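Local coordinates for protein 2-c-methyl-d-erythritol 4-phosphate cytidylyltransferase (PDB 2VSH) that catalyses the transfer of the cytidylyl group of CTP to D-ribitol 5-phosphate, supplying CDP-ribitol for teichoic acid precursors, at residues 106-111 and 173-178; 138-143 and 164-169. All blocks are in the same frame, centred on the assembly; numbering follows the deposited sequence.

Interaction 1: residues 106-111 and 173-178; sequences EDIVVT and TFRCKD
Arg175, last in its strand and at the N-cap position of helix 176-184, reaches to Glu106, in the loop leading into the neighbouring strand. Its CB and CG run past the carbonyl oxygen of Asp107, and CG also meets CG1 of Ile108 at 4.0 Å. The chain stays extended through CD, which passes OE1 of Glu106, and delivers Arg175 NE to that oxygen in a salt bridge of 3.1 Å. The N-H points almost straight at its acceptor (171°), which lies in the guanidinium plane, whereas the nitrogen approaches from above the carboxylate plane. Beyond NE, NH1 is hydrogen-bonded to the carbonyl of His134, just after helix 121-133.

The strands are antiparallel neighbours in the central mixed sheet, where Val109 and Phe174 form a hydrogen-bonded pair, Val109 N to Phe174 O at 2.9 Å. With CG1 set between the backbone N and carbonyl carbon (chi1 64°), Val109 touches CE1 of the Phe174 ring at 3.5 Å. On the face of Val110 and Thr173, CG2 of Ile108 meets CG2 of Thr173.

Where the strand runs into the helix, Asp107 O accepts Cys176 N at 3.0 Å and a water that itself accepts from Lys177 N. One carbonyl serves the first helical turn twice, directly and through water, while the charge pair closes the exposed end of a mostly buried ladder.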
# COMPACT_ATOMS: atom_id res chain seq x y z
N GLU A 106 32.72 2.25 12.57
CA GLU A 106 32.40 1.27 11.54
C GLU A 106 31.34 0.26 11.98
O GLU A 106 30.79 -0.46 11.15
CB GLU A 106 33.65 0.57 10.98
CG GLU A 106 34.54 1.49 10.08
CD GLU A 106 33.74 2.22 8.98
OE1 GLU A 106 32.98 1.57 8.23
OE2 GLU A 106 33.88 3.46 8.87
N ASP A 107 31.01 0.24 13.27
CA ASP A 107 29.97 -0.67 13.79
C ASP A 107 28.61 -0.37 13.17
O ASP A 107 28.21 0.78 13.07
CB ASP A 107 29.87 -0.60 15.32
CG ASP A 107 31.11 -1.11 16.01
OD1 ASP A 107 31.84 -1.95 15.43
OD2 ASP A 107 31.40 -0.64 17.13
N ILE A 108 27.90 -1.42 12.74
CA ILE A 108 26.67 -1.30 11.97
C ILE A 108 25.46 -1.87 12.74
O ILE A 108 25.62 -2.82 13.51
CB ILE A 108 26.86 -2.02 10.60
CG1 ILE A 108 27.65 -1.14 9.63
CG2 ILE A 108 25.52 -2.40 9.97
CD1 ILE A 108 28.35 -1.95 8.54
N VAL A 109 24.28 -1.28 12.56
CA VAL A 109 23.05 -1.86 13.08
C VAL A 109 22.10 -2.16 11.92
O VAL A 109 21.86 -1.30 11.07
CB VAL A 109 22.36 -1.00 14.19
CG1 VAL A 109 21.88 0.37 13.67
CG2 VAL A 109 21.19 -1.75 14.83
N VAL A 110 21.60 -3.39 11.89
CA VAL A 110 20.53 -3.78 10.96
C VAL A 110 19.20 -3.62 11.70
O VAL A 110 18.83 -4.48 12.50
CB VAL A 110 20.72 -5.25 10.44
CG1 VAL A 110 19.60 -5.64 9.46
CG2 VAL A 110 22.08 -5.43 9.75
N THR A 111 18.50 -2.50 11.46
CA THR A 111 17.22 -2.22 12.11
C THR A 111 16.05 -2.86 11.35
O THR A 111 16.05 -2.89 10.12
CB THR A 111 16.95 -0.69 12.32
OG1 THR A 111 16.67 -0.06 11.06
CG2 THR A 111 18.12 -0.00 13.02
N THR A 173 19.58 -0.17 7.35
CA THR A 173 20.90 -0.53 7.86
C THR A 173 21.89 0.62 7.71
O THR A 173 21.94 1.29 6.68
CB THR A 173 21.42 -1.82 7.15
OG1 THR A 173 20.47 -2.87 7.38
CG2 THR A 173 22.80 -2.25 7.67
N PHE A 174 22.68 0.85 8.76
CA PHE A 174 23.58 1.99 8.79
C PHE A 174 24.56 1.90 9.96
O PHE A 174 24.35 1.14 10.90
CB PHE A 174 22.77 3.31 8.84
CG PHE A 174 21.57 3.27 9.75
CD1 PHE A 174 21.72 3.26 11.14
CD2 PHE A 174 20.28 3.23 9.23
CE1 PHE A 174 20.61 3.20 11.97
CE2 PHE A 174 19.17 3.18 10.06
CZ PHE A 174 19.34 3.16 11.43
N ARG A 175 25.63 2.69 9.91
CA ARG A 175 26.59 2.77 11.01
C ARG A 175 25.91 3.44 12.19
O ARG A 175 25.21 4.45 12.02
CB ARG A 175 27.85 3.53 10.58
CG ARG A 175 28.74 2.71 9.64
CD ARG A 175 29.62 3.56 8.73
NE ARG A 175 30.12 2.69 7.67
CZ ARG A 175 29.51 2.44 6.50
NH1 ARG A 175 28.36 3.03 6.18
NH2 ARG A 175 30.05 1.60 5.65
N CYS A 176 26.06 2.85 13.37
CA CYS A 176 25.44 3.35 14.60
C CYS A 176 25.82 4.81 14.86
O CYS A 176 24.95 5.61 15.15
CB CYS A 176 25.89 2.51 15.79
SG CYS A 176 25.38 0.77 15.74
N LYS A 177 27.12 5.13 14.77
CA LYS A 177 27.63 6.49 14.99
C LYS A 177 27.01 7.47 14.00
O LYS A 177 26.60 8.58 14.41
CB LYS A 177 29.16 6.54 14.88
CG LYS A 177 29.82 7.85 15.36
CD LYS A 177 31.31 7.88 15.01
CE LYS A 177 32.03 9.18 15.46
NZ LYS A 177 31.51 10.45 14.84
N ASP A 178 26.90 7.05 12.73
CA ASP A 178 26.31 7.88 11.69
C ASP A 178 24.87 8.26 12.02
O ASP A 178 24.50 9.43 11.90
CB ASP A 178 26.35 7.19 10.33
CG ASP A 178 27.72 7.27 9.68
OD1 ASP A 178 28.68 7.75 10.33
OD2 ASP A 178 27.82 6.85 8.52
O HOH W 1 28.95 3.11 14.39

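Interaction 2: residues 138-143 and 164-169; sequences DTVVEA and HLYQGQ
Val141 and Gln167 lie side by side and point the same way from a hydrogen-bonded antiparallel pair, while Gln169 crosses Val141 at about a right angle. The two glutamine amides lie together over the methyls of Val141: CG2 is 3.7 Å from OE1 of Gln167, and CG1 of Val141 is 3.7 Å from NE2 of Gln169. Gln167 gets there with CG anti to its own backbone nitrogen (chi1 170°) and an extended chain. A weak hydrogen bond from Gln169 NE2 to Gln167 OE1 joins the two amides, and the Gln169 amide is held further by Glu214 O and Asn217 ND2, so both of its polar atoms are satisfied.

On the face of Val140 and Gly168, the valine meets Tyr166 at an oblique angle, its CG2 3.7 Å from CD2 of the ring. The carbonyl oxygen of Val141 lies at the edge of that ring, near its plane, and also accepts Gln167 N at 2.7 Å. Val141 N returns a bond to Gln167 O, and Gln169 N reaches Thr139 O at 2.7 Å. The last hydrogen bond is longer, Ala143 N to Leu165 O at 3.3 Å, with the donor above the carbonyl plane, while the CB of Ala143 packs against the CB of Leu165.

Strand 136-142 is flanked on its other edge by strand 208-212, whose Leu210 touches both Val140 and Tyr166. Near the start of strand 165-175, Leu165 and Tyr166 pair in an antiparallel ladder with a strand of the second subunit, so the sheet runs on across the dimer interface, and Gln167 packs on Asp145 of that subunit.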
# COMPACT_ATOMS: atom_id res chain seq x y z
N ASP A 138 18.12 0.82 2.52
CA ASP A 138 16.70 0.74 2.77
C ASP A 138 16.20 -0.44 1.97
O ASP A 138 16.45 -0.53 0.77
CB ASP A 138 16.03 2.03 2.28
CG ASP A 138 14.67 2.27 2.87
OD1 ASP A 138 14.18 1.44 3.66
OD2 ASP A 138 14.08 3.33 2.54
N THR A 139 15.48 -1.34 2.63
CA THR A 139 14.90 -2.49 1.95
C THR A 139 13.56 -2.11 1.35
O THR A 139 12.63 -1.70 2.06
CB THR A 139 14.76 -3.71 2.87
OG1 THR A 139 15.98 -3.92 3.58
CG2 THR A 139 14.50 -4.95 2.06
N VAL A 140 13.46 -2.26 0.03
CA VAL A 140 12.28 -1.85 -0.70
C VAL A 140 11.83 -2.90 -1.72
O VAL A 140 12.61 -3.78 -2.10
CB VAL A 140 12.50 -0.50 -1.43
CG1 VAL A 140 12.99 0.59 -0.47
CG2 VAL A 140 13.50 -0.67 -2.59
N VAL A 141 10.58 -2.78 -2.15
CA VAL A 141 10.04 -3.51 -3.30
C VAL A 141 9.42 -2.49 -4.26
O VAL A 141 9.11 -1.36 -3.85
CB VAL A 141 8.97 -4.57 -2.89
CG1 VAL A 141 9.61 -5.74 -2.18
CG2 VAL A 141 7.86 -3.96 -2.04
N GLU A 142 9.24 -2.86 -5.52
CA GLU A 142 8.50 -2.00 -6.44
C GLU A 142 7.10 -1.73 -5.92
O GLU A 142 6.40 -2.66 -5.50
CB GLU A 142 8.42 -2.62 -7.83
CG GLU A 142 9.76 -2.69 -8.55
CD GLU A 142 9.66 -3.26 -9.95
OE1 GLU A 142 8.53 -3.43 -10.47
OE2 GLU A 142 10.74 -3.53 -10.54
N ALA A 143 6.70 -0.46 -5.94
CA ALA A 143 5.35 -0.07 -5.53
C ALA A 143 4.34 -0.60 -6.54
O ALA A 143 4.55 -0.48 -7.75
CB ALA A 143 5.26 1.44 -5.41
N HIS A 164 9.32 5.20 -10.69
CA HIS A 164 10.38 5.52 -9.73
C HIS A 164 9.96 5.35 -8.28
O HIS A 164 10.66 5.81 -7.37
CB HIS A 164 10.90 6.94 -9.97
CG HIS A 164 11.49 7.14 -11.33
ND1 HIS A 164 11.20 8.24 -12.11
CD2 HIS A 164 12.33 6.37 -12.06
CE1 HIS A 164 11.84 8.14 -13.27
NE2 HIS A 164 12.53 7.01 -13.26
N LEU A 165 8.82 4.70 -8.05
CA LEU A 165 8.30 4.53 -6.71
C LEU A 165 8.50 3.11 -6.19
O LEU A 165 8.39 2.14 -6.93
CB LEU A 165 6.82 4.93 -6.62
CG LEU A 165 6.45 6.37 -7.04
CD1 LEU A 165 4.94 6.60 -6.97
CD2 LEU A 165 7.21 7.43 -6.20
N TYR A 166 8.81 3.02 -4.91
CA TYR A 166 9.08 1.76 -4.23
C TYR A 166 8.31 1.77 -2.94
O TYR A 166 8.10 2.83 -2.35
CB TYR A 166 10.58 1.62 -3.95
CG TYR A 166 11.42 1.48 -5.21
CD1 TYR A 166 11.86 2.61 -5.91
CD2 TYR A 166 11.76 0.23 -5.72
CE1 TYR A 166 12.61 2.50 -7.07
CE2 TYR A 166 12.52 0.10 -6.88
CZ TYR A 166 12.94 1.24 -7.54
OH TYR A 166 13.70 1.12 -8.69
N GLN A 167 7.83 0.60 -2.52
CA GLN A 167 7.27 0.45 -1.18
C GLN A 167 8.41 0.19 -0.20
O GLN A 167 9.22 -0.74 -0.39
CB GLN A 167 6.25 -0.70 -1.13
CG GLN A 167 5.79 -1.07 0.27
CD GLN A 167 5.16 -2.45 0.35
OE1 GLN A 167 5.72 -3.38 0.95
NE2 GLN A 167 4.00 -2.60 -0.27
N GLY A 168 8.50 1.04 0.82
CA GLY A 168 9.54 0.95 1.82
C GLY A 168 9.24 -0.16 2.79
O GLY A 168 8.13 -0.27 3.29
N GLN A 169 10.24 -1.00 3.06
CA GLN A 169 10.11 -2.06 4.04
C GLN A 169 11.22 -1.88 5.06
O GLN A 169 11.82 -0.81 5.13
CB GLN A 169 10.21 -3.43 3.38
CG GLN A 169 9.22 -3.66 2.22
CD GLN A 169 9.29 -5.09 1.68
OE1 GLN A 169 10.35 -5.72 1.66
NE2 GLN A 169 8.14 -5.61 1.26

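Overall arrangement
Strand 165-175 is the thread joining the two contacts: its beginning pairs with strand 136-142 in interaction 2 and its end with strand 108-113 in interaction 1, the centres about 21 Å apart. All three are adjacent strands of one mixed sheet, with 165-175 in the middle and antiparallel to both neighbours. Along the chain, interaction 2 is nested inside the loop that interaction 1 closes. The sheet belongs to the GT-A-like cytidylyltransferase fold. Interaction 1 has Thr111 close to Leu8, which probably lines the CTP site, whereas interaction 2 reaches the second subunit, so one strand probably connects the nucleotide-binding side with the dimer interface.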